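Local coordinates for 336aa long hypothetical dTDP-glucose 4,6-dehydratase (Pyrococcus horikoshii, PDB 2HUN), which binds NAD in a Rossmann-type domain and probably acts as a dTDP-glucose 4,6-dehydratase, at residues M12-S17 against P184-E189; L38-N43 against E85-R90; D62-E67 against F98-V103. All blocks are in the same frame, centred on the assembly; numbering follows the deposited sequence.

In the fold
The chain starts with strand 5-9 and turns at once into helix 14-26. M12-S17, at the start of that helix, meets P184-E189 in the loop between strand 172-182 and helix 191-200. Contact 1 thus closes the longest loop of the three, with 166 residues between its segments. Contacts 2 and 3 both fall within it. L38-N43 follows strand 31-36 and meets E85-R90, at the start of helix 88-93. D62-E67 follows strand 56-60 and meets F98-V103 on helix 96-116. These two closures cross, because their segments alternate along the chain. Contact 2 touches both others, its centre about 11 Å from that of contact 1 and 14 Å from that of contact 3. All three reach NAD.

Contact 1. Residues M12-S17 against P184-E189; sequences MGFIGS and PYQFPE. With NAD (nicotinamide-adenine-dinucleotide), chain C.
The ring of F14 lies against the backbone and side chain of Q186, and this is the tight part of the contact. CB of Q186 sits over the centre of one ring face, 3.8 Å from the centroid, a CH-pi contact. The Q186 chain runs on extended across the ring, and its NE2 comes 3.7 Å from F14 CE2. The amide plane is tilted by 30° from the ring. At the ring edge, in plane, P184 O is 3.0 Å from F14 CE1. CB of Y185 adds a looser apolar touch at F14 CD1. The F14 side chain swings out with CG anti to the backbone N (chi1 169°), which carries the ring to the P184-E189 loop. V220 of helix 220-233 also packs on it.

The solvent side is looser. P184 meets the F14 ring through its carbonyl O, while its own ring is partly exposed and stays clear of M12-S17. Further along the loop, E189 is exposed. No hydrogen bond joins the two segments directly; Q186 NE2 makes a weak one to N181 O.

The backbone of M12-S17 serves the cofactor. F14 N donates to NAD O2A at 3.1 Å, nearly straight at 176°. I15 N donates to NAD O2N at 3.0 Å. G13 takes the N-cap position, and a side chain there would collide with NAD O5B. Amides at this helix start grip the diphosphate, and G13 and G16 fit a GxGxxG pattern, consistent with the dinucleotide-binding turn of the Rossmann fold.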
# COMPACT_ATOMS: atom_id res chain seq x y z
N MET A 12 -6.58 -19.86 -13.36
CA MET A 12 -7.78 -20.69 -13.34
C MET A 12 -9.01 -19.88 -12.94
O MET A 12 -10.10 -20.44 -12.76
CB MET A 12 -7.60 -21.86 -12.37
CG MET A 12 -8.31 -23.13 -12.84
SD MET A 12 -7.58 -23.77 -14.37
CE MET A 12 -6.33 -24.90 -13.64
N GLY A 13 -8.83 -18.57 -12.81
CA GLY A 13 -9.94 -17.70 -12.44
C GLY A 13 -10.63 -17.06 -13.63
O GLY A 13 -10.31 -17.36 -14.79
N PHE A 14 -11.56 -16.16 -13.35
CA PHE A 14 -12.34 -15.48 -14.39
C PHE A 14 -11.50 -14.77 -15.45
O PHE A 14 -11.49 -15.17 -16.62
CB PHE A 14 -13.31 -14.50 -13.71
CG PHE A 14 -13.99 -13.53 -14.65
CD1 PHE A 14 -14.40 -13.92 -15.92
CD2 PHE A 14 -14.29 -12.24 -14.22
CE1 PHE A 14 -15.09 -13.03 -16.76
CE2 PHE A 14 -14.99 -11.35 -15.06
CZ PHE A 14 -15.38 -11.75 -16.32
N ILE A 15 -10.80 -13.72 -15.05
CA ILE A 15 -9.99 -12.95 -15.99
C ILE A 15 -8.75 -13.72 -16.44
O ILE A 15 -8.36 -13.63 -17.61
CB ILE A 15 -9.57 -11.60 -15.36
CG1 ILE A 15 -10.82 -10.82 -14.95
CG2 ILE A 15 -8.74 -10.79 -16.37
CD1 ILE A 15 -10.53 -9.53 -14.19
N GLY A 16 -8.14 -14.47 -15.53
CA GLY A 16 -6.96 -15.23 -15.88
C GLY A 16 -7.22 -16.21 -17.02
O GLY A 16 -6.45 -16.28 -17.97
N SER A 17 -8.32 -16.95 -16.93
CA SER A 17 -8.69 -17.91 -17.97
C SER A 17 -8.93 -17.22 -19.29
O SER A 17 -8.47 -17.68 -20.33
CB SER A 17 -9.94 -18.69 -17.57
OG SER A 17 -9.64 -19.61 -16.54
N PRO A 184 -17.50 -14.08 -20.56
CA PRO A 184 -17.40 -15.53 -20.36
C PRO A 184 -16.65 -15.94 -19.09
O PRO A 184 -15.70 -15.27 -18.67
CB PRO A 184 -16.68 -16.01 -21.62
CG PRO A 184 -17.11 -15.00 -22.66
CD PRO A 184 -17.01 -13.70 -21.90
N TYR A 185 -17.09 -17.04 -18.49
CA TYR A 185 -16.45 -17.58 -17.30
C TYR A 185 -16.58 -16.81 -15.98
O TYR A 185 -15.85 -17.09 -15.03
CB TYR A 185 -14.97 -17.83 -17.59
CG TYR A 185 -14.74 -18.76 -18.76
CD1 TYR A 185 -14.95 -20.14 -18.63
CD2 TYR A 185 -14.33 -18.27 -20.00
CE1 TYR A 185 -14.76 -21.00 -19.71
CE2 TYR A 185 -14.13 -19.12 -21.09
CZ TYR A 185 -14.35 -20.49 -20.94
OH TYR A 185 -14.13 -21.33 -22.00
N GLN A 186 -17.50 -15.85 -15.91
CA GLN A 186 -17.71 -15.13 -14.65
C GLN A 186 -18.70 -15.95 -13.83
O GLN A 186 -19.71 -16.41 -14.37
CB GLN A 186 -18.28 -13.74 -14.91
CG GLN A 186 -18.50 -12.92 -13.64
CD GLN A 186 -18.81 -11.45 -13.93
OE1 GLN A 186 -19.69 -11.14 -14.73
NE2 GLN A 186 -18.09 -10.55 -13.26
N PHE A 187 -18.44 -16.14 -12.53
CA PHE A 187 -19.35 -16.92 -11.69
C PHE A 187 -20.78 -16.35 -11.69
O PHE A 187 -20.97 -15.14 -11.65
CB PHE A 187 -18.80 -17.03 -10.27
CG PHE A 187 -17.89 -18.22 -10.08
CD1 PHE A 187 -16.94 -18.55 -11.04
CD2 PHE A 187 -18.00 -19.02 -8.95
CE1 PHE A 187 -16.10 -19.65 -10.88
CE2 PHE A 187 -17.16 -20.13 -8.77
CZ PHE A 187 -16.21 -20.44 -9.74
N PRO A 188 -21.79 -17.24 -11.74
CA PRO A 188 -23.24 -16.99 -11.77
C PRO A 188 -23.89 -15.99 -10.83
O PRO A 188 -24.91 -15.40 -11.18
CB PRO A 188 -23.83 -18.39 -11.62
CG PRO A 188 -22.81 -19.09 -10.80
CD PRO A 188 -21.53 -18.67 -11.48
N GLU A 189 -23.32 -15.77 -9.65
CA GLU A 189 -23.95 -14.81 -8.75
C GLU A 189 -23.59 -13.35 -9.01
O GLU A 189 -24.15 -12.46 -8.39
CB GLU A 189 -23.67 -15.15 -7.28
CG GLU A 189 -22.22 -15.01 -6.86
CD GLU A 189 -21.38 -16.19 -7.27
OE1 GLU A 189 -21.92 -17.31 -7.37
OE2 GLU A 189 -20.16 -16.01 -7.48
PA NAD C . -11.17 -14.85 -9.36
O1A NAD C . -11.57 -14.86 -7.95
O2A NAD C . -12.11 -15.34 -10.40
O5B NAD C . -9.83 -15.73 -9.47
C5B NAD C . -8.66 -15.50 -8.68
C4B NAD C . -7.72 -16.66 -9.05
O4B NAD C . -6.47 -16.53 -8.35
C3B NAD C . -8.33 -18.03 -8.63
O3B NAD C . -8.20 -18.98 -9.70
C2B NAD C . -7.56 -18.37 -7.34
O2B NAD C . -7.46 -19.76 -7.02
C1B NAD C . -6.21 -17.71 -7.60
N9A NAD C . -5.48 -17.33 -6.36
C8A NAD C . -5.91 -16.58 -5.34
N7A NAD C . -4.94 -16.48 -4.43
C5A NAD C . -3.89 -17.16 -4.86
C6A NAD C . -2.59 -17.43 -4.35
N6A NAD C . -2.16 -16.97 -3.18
N1A NAD C . -1.73 -18.23 -5.14
C2A NAD C . -2.17 -18.73 -6.38
N3A NAD C . -3.40 -18.48 -6.86
C4A NAD C . -4.23 -17.71 -6.11
O3 NAD C . -10.98 -13.30 -9.68
PN NAD C . -10.62 -12.43 -10.95
O1N NAD C . -11.82 -11.55 -11.07
O2N NAD C . -10.35 -13.26 -12.14
O5D NAD C . -9.41 -11.48 -10.47
C5D NAD C . -8.14 -11.41 -11.12
C4D NAD C . -7.42 -10.11 -10.67
O4D NAD C . -8.05 -8.95 -11.25
C3D NAD C . -7.41 -9.93 -9.15
O3D NAD C . -6.08 -9.48 -8.75
C2D NAD C . -8.49 -8.85 -8.90
O2D NAD C . -8.17 -8.09 -7.73
C1D NAD C . -8.42 -8.04 -10.19
N1N NAD C . -9.67 -7.35 -10.57
C2N NAD C . -10.86 -8.07 -10.96
C3N NAD C . -12.00 -7.33 -11.32
C7N NAD C . -13.31 -8.03 -11.76
O7N NAD C . -14.22 -7.34 -12.23
N7N NAD C . -13.41 -9.35 -11.65
C4N NAD C . -11.98 -5.92 -11.29
C5N NAD C . -10.81 -5.23 -10.89
C6N NAD C . -9.65 -5.94 -10.53

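Contact 2. Residues L38-N43 against E85-R90; sequences LGYGSN and ESHVDR. With NAD (nicotinamide-adenine-dinucleotide), chain C.
The ring of Y40 meets two side chains of E85-R90, each in a different way. H87 stands nearly upright to it, with planes at 84° and centroids 5.4 Å apart. This is an offset edge-to-face pair, in which the edge of H87 points to the face of Y40. H87 CD2 also lies 3.0 Å from Y40 OH, which sits near the imidazole plane. R90 takes the other manner. Its guanidinium lies almost flat over one face of the Y40 ring, 18° from parallel, with NE 4.1 Å above the plane and offset toward the rim. The CB of Y40 points toward E85-R90, and a chi1 of 175° extends the ring until it reaches both partners.

The turn that carries Y40, G39 to S42, is a type II beta turn after strand 31-36. It borders the adenosine ribose and diphosphate in the Rossmann-type NAD site, and G39 N donates to NAD O2B at 3.0 Å. G39 O accepts from both N and OG of S42.

The R90 group is fixed from its rim. NH2 forms a salt bridge with E85 OE1 at 3.2 Å, approaching from above the carboxylate plane. E85 OE2 pairs with K37 and also takes a proton from a water bound to Y40 N. H87 is the N-cap of helix 88-93. Its ND1 accepts from R90 N at 2.9 Å, in the ring plane.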
# COMPACT_ATOMS: atom_id res chain seq x y z
N LEU A 38 -6.05 -23.02 -6.80
CA LEU A 38 -7.37 -23.64 -6.90
C LEU A 38 -8.21 -23.35 -5.66
O LEU A 38 -8.76 -24.26 -5.04
CB LEU A 38 -7.26 -25.15 -7.12
CG LEU A 38 -6.58 -25.61 -8.42
CD1 LEU A 38 -6.75 -27.12 -8.58
CD2 LEU A 38 -7.18 -24.88 -9.62
N GLY A 39 -8.30 -22.07 -5.31
CA GLY A 39 -9.10 -21.68 -4.17
C GLY A 39 -10.35 -20.94 -4.61
O GLY A 39 -10.86 -21.18 -5.70
N TYR A 40 -10.83 -20.04 -3.77
CA TYR A 40 -12.03 -19.26 -4.08
C TYR A 40 -11.96 -18.63 -5.48
O TYR A 40 -11.00 -17.92 -5.82
CB TYR A 40 -12.21 -18.15 -3.04
CG TYR A 40 -13.37 -17.23 -3.35
CD1 TYR A 40 -14.68 -17.61 -3.09
CD2 TYR A 40 -13.15 -15.99 -3.96
CE1 TYR A 40 -15.75 -16.79 -3.45
CE2 TYR A 40 -14.20 -15.17 -4.32
CZ TYR A 40 -15.50 -15.57 -4.06
OH TYR A 40 -16.54 -14.74 -4.42
N GLY A 41 -12.99 -18.89 -6.29
CA GLY A 41 -13.05 -18.33 -7.63
C GLY A 41 -12.47 -19.18 -8.74
O GLY A 41 -12.79 -18.97 -9.91
N SER A 42 -11.63 -20.15 -8.40
CA SER A 42 -11.02 -21.00 -9.41
C SER A 42 -12.01 -22.01 -9.98
O SER A 42 -12.94 -22.45 -9.31
CB SER A 42 -9.82 -21.76 -8.82
OG SER A 42 -10.22 -22.68 -7.83
N ASN A 43 -11.79 -22.38 -11.24
CA ASN A 43 -12.65 -23.34 -11.90
C ASN A 43 -11.88 -24.01 -13.04
O ASN A 43 -11.75 -23.45 -14.13
CB ASN A 43 -13.91 -22.65 -12.45
CG ASN A 43 -14.98 -23.64 -12.88
OD1 ASN A 43 -14.75 -24.86 -12.90
ND2 ASN A 43 -16.15 -23.13 -13.22
N GLU A 85 -7.13 -12.76 -3.61
CA GLU A 85 -8.38 -13.08 -2.90
C GLU A 85 -9.15 -11.77 -3.07
O GLU A 85 -8.64 -10.70 -2.71
CB GLU A 85 -8.10 -13.33 -1.42
CG GLU A 85 -7.53 -14.71 -1.09
CD GLU A 85 -8.56 -15.82 -1.27
OE1 GLU A 85 -9.78 -15.54 -1.20
OE2 GLU A 85 -8.15 -16.98 -1.46
N SER A 86 -10.37 -11.84 -3.61
CA SER A 86 -11.11 -10.60 -3.88
C SER A 86 -12.53 -10.46 -3.36
O SER A 86 -13.27 -9.58 -3.81
CB SER A 86 -11.14 -10.37 -5.39
OG SER A 86 -11.80 -11.44 -6.04
N HIS A 87 -12.92 -11.31 -2.42
CA HIS A 87 -14.28 -11.25 -1.89
C HIS A 87 -14.37 -10.26 -0.73
O HIS A 87 -14.02 -10.59 0.40
CB HIS A 87 -14.69 -12.64 -1.41
CG HIS A 87 -16.14 -12.76 -1.11
ND1 HIS A 87 -16.72 -12.21 0.01
CD2 HIS A 87 -17.13 -13.41 -1.76
CE1 HIS A 87 -18.01 -12.52 0.04
NE2 HIS A 87 -18.28 -13.24 -1.03
N VAL A 88 -14.86 -9.06 -1.01
CA VAL A 88 -14.98 -8.01 -0.00
C VAL A 88 -15.50 -8.47 1.36
O VAL A 88 -14.77 -8.41 2.34
CB VAL A 88 -15.84 -6.84 -0.51
CG1 VAL A 88 -15.90 -5.75 0.54
CG2 VAL A 88 -15.25 -6.29 -1.80
N ASP A 89 -16.75 -8.92 1.43
CA ASP A 89 -17.30 -9.35 2.72
C ASP A 89 -16.41 -10.37 3.41
O ASP A 89 -16.28 -10.37 4.64
CB ASP A 89 -18.71 -9.91 2.56
CG ASP A 89 -19.72 -8.84 2.21
OD1 ASP A 89 -19.56 -7.70 2.70
OD2 ASP A 89 -20.67 -9.14 1.47
N ARG A 90 -15.80 -11.25 2.63
CA ARG A 90 -14.90 -12.25 3.19
C ARG A 90 -13.65 -11.57 3.75
O ARG A 90 -13.06 -12.05 4.73
CB ARG A 90 -14.52 -13.28 2.13
CG ARG A 90 -15.47 -14.48 2.06
CD ARG A 90 -15.31 -15.27 0.77
NE ARG A 90 -13.94 -15.62 0.45
CZ ARG A 90 -13.32 -16.68 0.96
NH1 ARG A 90 -13.98 -17.48 1.79
NH2 ARG A 90 -12.06 -16.94 0.64
PA NAD C . -11.17 -14.85 -9.36
O1A NAD C . -11.57 -14.86 -7.95
O2A NAD C . -12.11 -15.34 -10.40
O5B NAD C . -9.83 -15.73 -9.47
C5B NAD C . -8.66 -15.50 -8.68
C4B NAD C . -7.72 -16.66 -9.05
O4B NAD C . -6.47 -16.53 -8.35
C3B NAD C . -8.33 -18.03 -8.63
O3B NAD C . -8.20 -18.98 -9.70
C2B NAD C . -7.56 -18.37 -7.34
O2B NAD C . -7.46 -19.76 -7.02
C1B NAD C . -6.21 -17.71 -7.60
N9A NAD C . -5.48 -17.33 -6.36
C8A NAD C . -5.91 -16.58 -5.34
N7A NAD C . -4.94 -16.48 -4.43
C5A NAD C . -3.89 -17.16 -4.86
C6A NAD C . -2.59 -17.43 -4.35
N6A NAD C . -2.16 -16.97 -3.18
N1A NAD C . -1.73 -18.23 -5.14
C2A NAD C . -2.17 -18.73 -6.38
N3A NAD C . -3.40 -18.48 -6.86
C4A NAD C . -4.23 -17.71 -6.11
O3 NAD C . -10.98 -13.30 -9.68
PN NAD C . -10.62 -12.43 -10.95
O1N NAD C . -11.82 -11.55 -11.07
O2N NAD C . -10.35 -13.26 -12.14
O5D NAD C . -9.41 -11.48 -10.47
C5D NAD C . -8.14 -11.41 -11.12
C4D NAD C . -7.42 -10.11 -10.67
O4D NAD C . -8.05 -8.95 -11.25
C3D NAD C . -7.41 -9.93 -9.15
O3D NAD C . -6.08 -9.48 -8.75
C2D NAD C . -8.49 -8.85 -8.90
O2D NAD C . -8.17 -8.09 -7.73
C1D NAD C . -8.42 -8.04 -10.19
N1N NAD C . -9.67 -7.35 -10.57
C2N NAD C . -10.86 -8.07 -10.96
C3N NAD C . -12.00 -7.33 -11.32
C7N NAD C . -13.31 -8.03 -11.76
O7N NAD C . -14.22 -7.34 -12.23
N7N NAD C . -13.41 -9.35 -11.65
C4N NAD C . -11.98 -5.92 -11.29
C5N NAD C . -10.81 -5.23 -10.89
C6N NAD C . -9.65 -5.94 -10.53
O HOH W 1 -9.43 -19.49 -1.21
O HOH W 2 -8.61 -16.91 -4.24
O HOH W 3 -15.08 -12.40 -6.21

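Contact 3. Residues D62-E67 against F98-V103; sequences DVADYE and FLHSNV. With NAD (nicotinamide-adenine-dinucleotide), chain C.
The adenine end of the NAD site lies between the turn after strand 56-60 and helix 96-116, and contact 3 joins these two parts. H100 NE2 donates to D62 OD2 at 2.8 Å with an angle of 158°. The carboxylate receives it on the syn side, 20° out of its plane, and the carboxylate and imidazole planes stand 80° apart. The first torsion of H100, with CG opposite the backbone N, brings the imidazole to the carboxylate of D62. A64 CB packs against H100 CE1 at 3.5 Å. The other oxygen, D62 OD1, accepts from NAD N6A at 2.8 Å. S101 OG of the helix accepts from the same amino group at 3.0 Å. V63 N donates to NAD N1A at 3.1 Å. The amino group thus has an acceptor from each segment, while N1A takes a backbone proton. This pattern of donors and acceptors is consistent with recognition of the adenine edge. An alanine in place of D62 would take away the carboxylate, and H100 NE2 and one N6A proton would probably lose their acceptor. The proton given by H100 probably steadies the D62 carboxylate, making the histidine a second-shell support.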
# COMPACT_ATOMS: atom_id res chain seq x y z
N ASP A 62 0.72 -22.00 -4.51
CA ASP A 62 0.49 -20.66 -3.98
C ASP A 62 1.64 -19.73 -4.38
O ASP A 62 2.80 -20.07 -4.16
CB ASP A 62 0.40 -20.75 -2.45
CG ASP A 62 0.04 -19.44 -1.80
OD1 ASP A 62 0.20 -18.38 -2.43
OD2 ASP A 62 -0.40 -19.48 -0.63
N VAL A 63 1.33 -18.57 -4.94
CA VAL A 63 2.38 -17.62 -5.33
C VAL A 63 3.23 -17.23 -4.13
O VAL A 63 4.33 -16.71 -4.27
CB VAL A 63 1.79 -16.32 -5.96
CG1 VAL A 63 1.20 -16.62 -7.32
CG2 VAL A 63 0.74 -15.72 -5.03
N ALA A 64 2.70 -17.50 -2.93
CA ALA A 64 3.41 -17.19 -1.70
C ALA A 64 4.42 -18.29 -1.35
O ALA A 64 5.10 -18.22 -0.33
CB ALA A 64 2.41 -17.03 -0.56
N ASP A 65 4.50 -19.31 -2.20
CA ASP A 65 5.41 -20.43 -1.99
C ASP A 65 6.69 -20.09 -2.75
O ASP A 65 6.83 -20.45 -3.92
CB ASP A 65 4.80 -21.72 -2.57
CG ASP A 65 5.64 -22.95 -2.29
OD1 ASP A 65 6.85 -22.81 -1.98
OD2 ASP A 65 5.09 -24.07 -2.39
N TYR A 66 7.61 -19.40 -2.08
CA TYR A 66 8.85 -18.99 -2.73
C TYR A 66 9.59 -20.10 -3.49
O TYR A 66 9.90 -19.93 -4.66
CB TYR A 66 9.82 -18.34 -1.73
CG TYR A 66 11.00 -17.71 -2.42
CD1 TYR A 66 10.83 -16.57 -3.22
CD2 TYR A 66 12.26 -18.30 -2.39
CE1 TYR A 66 11.88 -16.04 -3.96
CE2 TYR A 66 13.32 -17.78 -3.13
CZ TYR A 66 13.12 -16.65 -3.91
OH TYR A 66 14.15 -16.16 -4.68
N GLU A 67 9.86 -21.21 -2.82
CA GLU A 67 10.57 -22.33 -3.44
C GLU A 67 9.95 -22.80 -4.75
O GLU A 67 10.66 -23.10 -5.70
CB GLU A 67 10.67 -23.51 -2.46
CG GLU A 67 11.55 -23.21 -1.26
CD GLU A 67 12.94 -22.76 -1.66
OE1 GLU A 67 13.59 -23.47 -2.45
OE2 GLU A 67 13.39 -21.69 -1.19
N PHE A 98 -6.51 -12.31 2.95
CA PHE A 98 -6.14 -11.31 1.96
C PHE A 98 -4.71 -10.79 2.10
O PHE A 98 -4.04 -10.56 1.09
CB PHE A 98 -7.18 -10.20 1.98
CG PHE A 98 -8.56 -10.70 1.63
CD1 PHE A 98 -9.24 -11.55 2.49
CD2 PHE A 98 -9.14 -10.38 0.41
CE1 PHE A 98 -10.47 -12.09 2.14
CE2 PHE A 98 -10.38 -10.91 0.06
CZ PHE A 98 -11.04 -11.77 0.92
N LEU A 99 -4.24 -10.63 3.33
CA LEU A 99 -2.87 -10.18 3.57
C LEU A 99 -1.93 -11.21 2.95
O LEU A 99 -0.96 -10.85 2.27
CB LEU A 99 -2.58 -10.09 5.07
CG LEU A 99 -1.14 -9.74 5.46
CD1 LEU A 99 -0.90 -8.25 5.24
CD2 LEU A 99 -0.91 -10.10 6.93
N HIS A 100 -2.22 -12.48 3.18
CA HIS A 100 -1.39 -13.56 2.67
C HIS A 100 -1.31 -13.66 1.15
O HIS A 100 -0.22 -13.65 0.58
CB HIS A 100 -1.88 -14.91 3.20
CG HIS A 100 -1.11 -16.07 2.66
ND1 HIS A 100 0.15 -16.39 3.11
CD2 HIS A 100 -1.41 -16.97 1.69
CE1 HIS A 100 0.60 -17.44 2.43
NE2 HIS A 100 -0.33 -17.81 1.57
N SER A 101 -2.45 -13.79 0.49
CA SER A 101 -2.47 -13.91 -0.96
C SER A 101 -2.16 -12.61 -1.70
O SER A 101 -1.40 -12.61 -2.67
CB SER A 101 -3.82 -14.45 -1.45
OG SER A 101 -4.01 -15.81 -1.07
N ASN A 102 -2.73 -11.50 -1.24
CA ASN A 102 -2.52 -10.22 -1.92
C ASN A 102 -1.19 -9.55 -1.60
O ASN A 102 -0.46 -9.17 -2.51
CB ASN A 102 -3.69 -9.27 -1.63
CG ASN A 102 -5.03 -9.85 -2.05
OD1 ASN A 102 -5.08 -10.81 -2.82
ND2 ASN A 102 -6.11 -9.26 -1.56
N VAL A 103 -0.88 -9.41 -0.32
CA VAL A 103 0.37 -8.77 0.08
C VAL A 103 1.56 -9.73 0.08
O VAL A 103 2.53 -9.50 -0.65
CB VAL A 103 0.26 -8.12 1.47
CG1 VAL A 103 1.60 -7.52 1.86
CG2 VAL A 103 -0.81 -7.03 1.45
PA NAD C . -11.17 -14.85 -9.36
O1A NAD C . -11.57 -14.86 -7.95
O2A NAD C . -12.11 -15.34 -10.40
O5B NAD C . -9.83 -15.73 -9.47
C5B NAD C . -8.66 -15.50 -8.68
C4B NAD C . -7.72 -16.66 -9.05
O4B NAD C . -6.47 -16.53 -8.35
C3B NAD C . -8.33 -18.03 -8.63
O3B NAD C . -8.20 -18.98 -9.70
C2B NAD C . -7.56 -18.37 -7.34
O2B NAD C . -7.46 -19.76 -7.02
C1B NAD C . -6.21 -17.71 -7.60
N9A NAD C . -5.48 -17.33 -6.36
C8A NAD C . -5.91 -16.58 -5.34
N7A NAD C . -4.94 -16.48 -4.43
C5A NAD C . -3.89 -17.16 -4.86
C6A NAD C . -2.59 -17.43 -4.35
N6A NAD C . -2.16 -16.97 -3.18
N1A NAD C . -1.73 -18.23 -5.14
C2A NAD C . -2.17 -18.73 -6.38
N3A NAD C . -3.40 -18.48 -6.86
C4A NAD C . -4.23 -17.71 -6.11
O3 NAD C . -10.98 -13.30 -9.68
PN NAD C . -10.62 -12.43 -10.95
O1N NAD C . -11.82 -11.55 -11.07
O2N NAD C . -10.35 -13.26 -12.14
O5D NAD C . -9.41 -11.48 -10.47
C5D NAD C . -8.14 -11.41 -11.12
C4D NAD C . -7.42 -10.11 -10.67
O4D NAD C . -8.05 -8.95 -11.25
C3D NAD C . -7.41 -9.93 -9.15
O3D NAD C . -6.08 -9.48 -8.75
C2D NAD C . -8.49 -8.85 -8.90
O2D NAD C . -8.17 -8.09 -7.73
C1D NAD C . -8.42 -8.04 -10.19
N1N NAD C . -9.67 -7.35 -10.57
C2N NAD C . -10.86 -8.07 -10.96
C3N NAD C . -12.00 -7.33 -11.32
C7N NAD C . -13.31 -8.03 -11.76
O7N NAD C . -14.22 -7.34 -12.23
N7N NAD C . -13.41 -9.35 -11.65
C4N NAD C . -11.98 -5.92 -11.29
C5N NAD C . -10.81 -5.23 -10.89
C6N NAD C . -9.65 -5.94 -10.53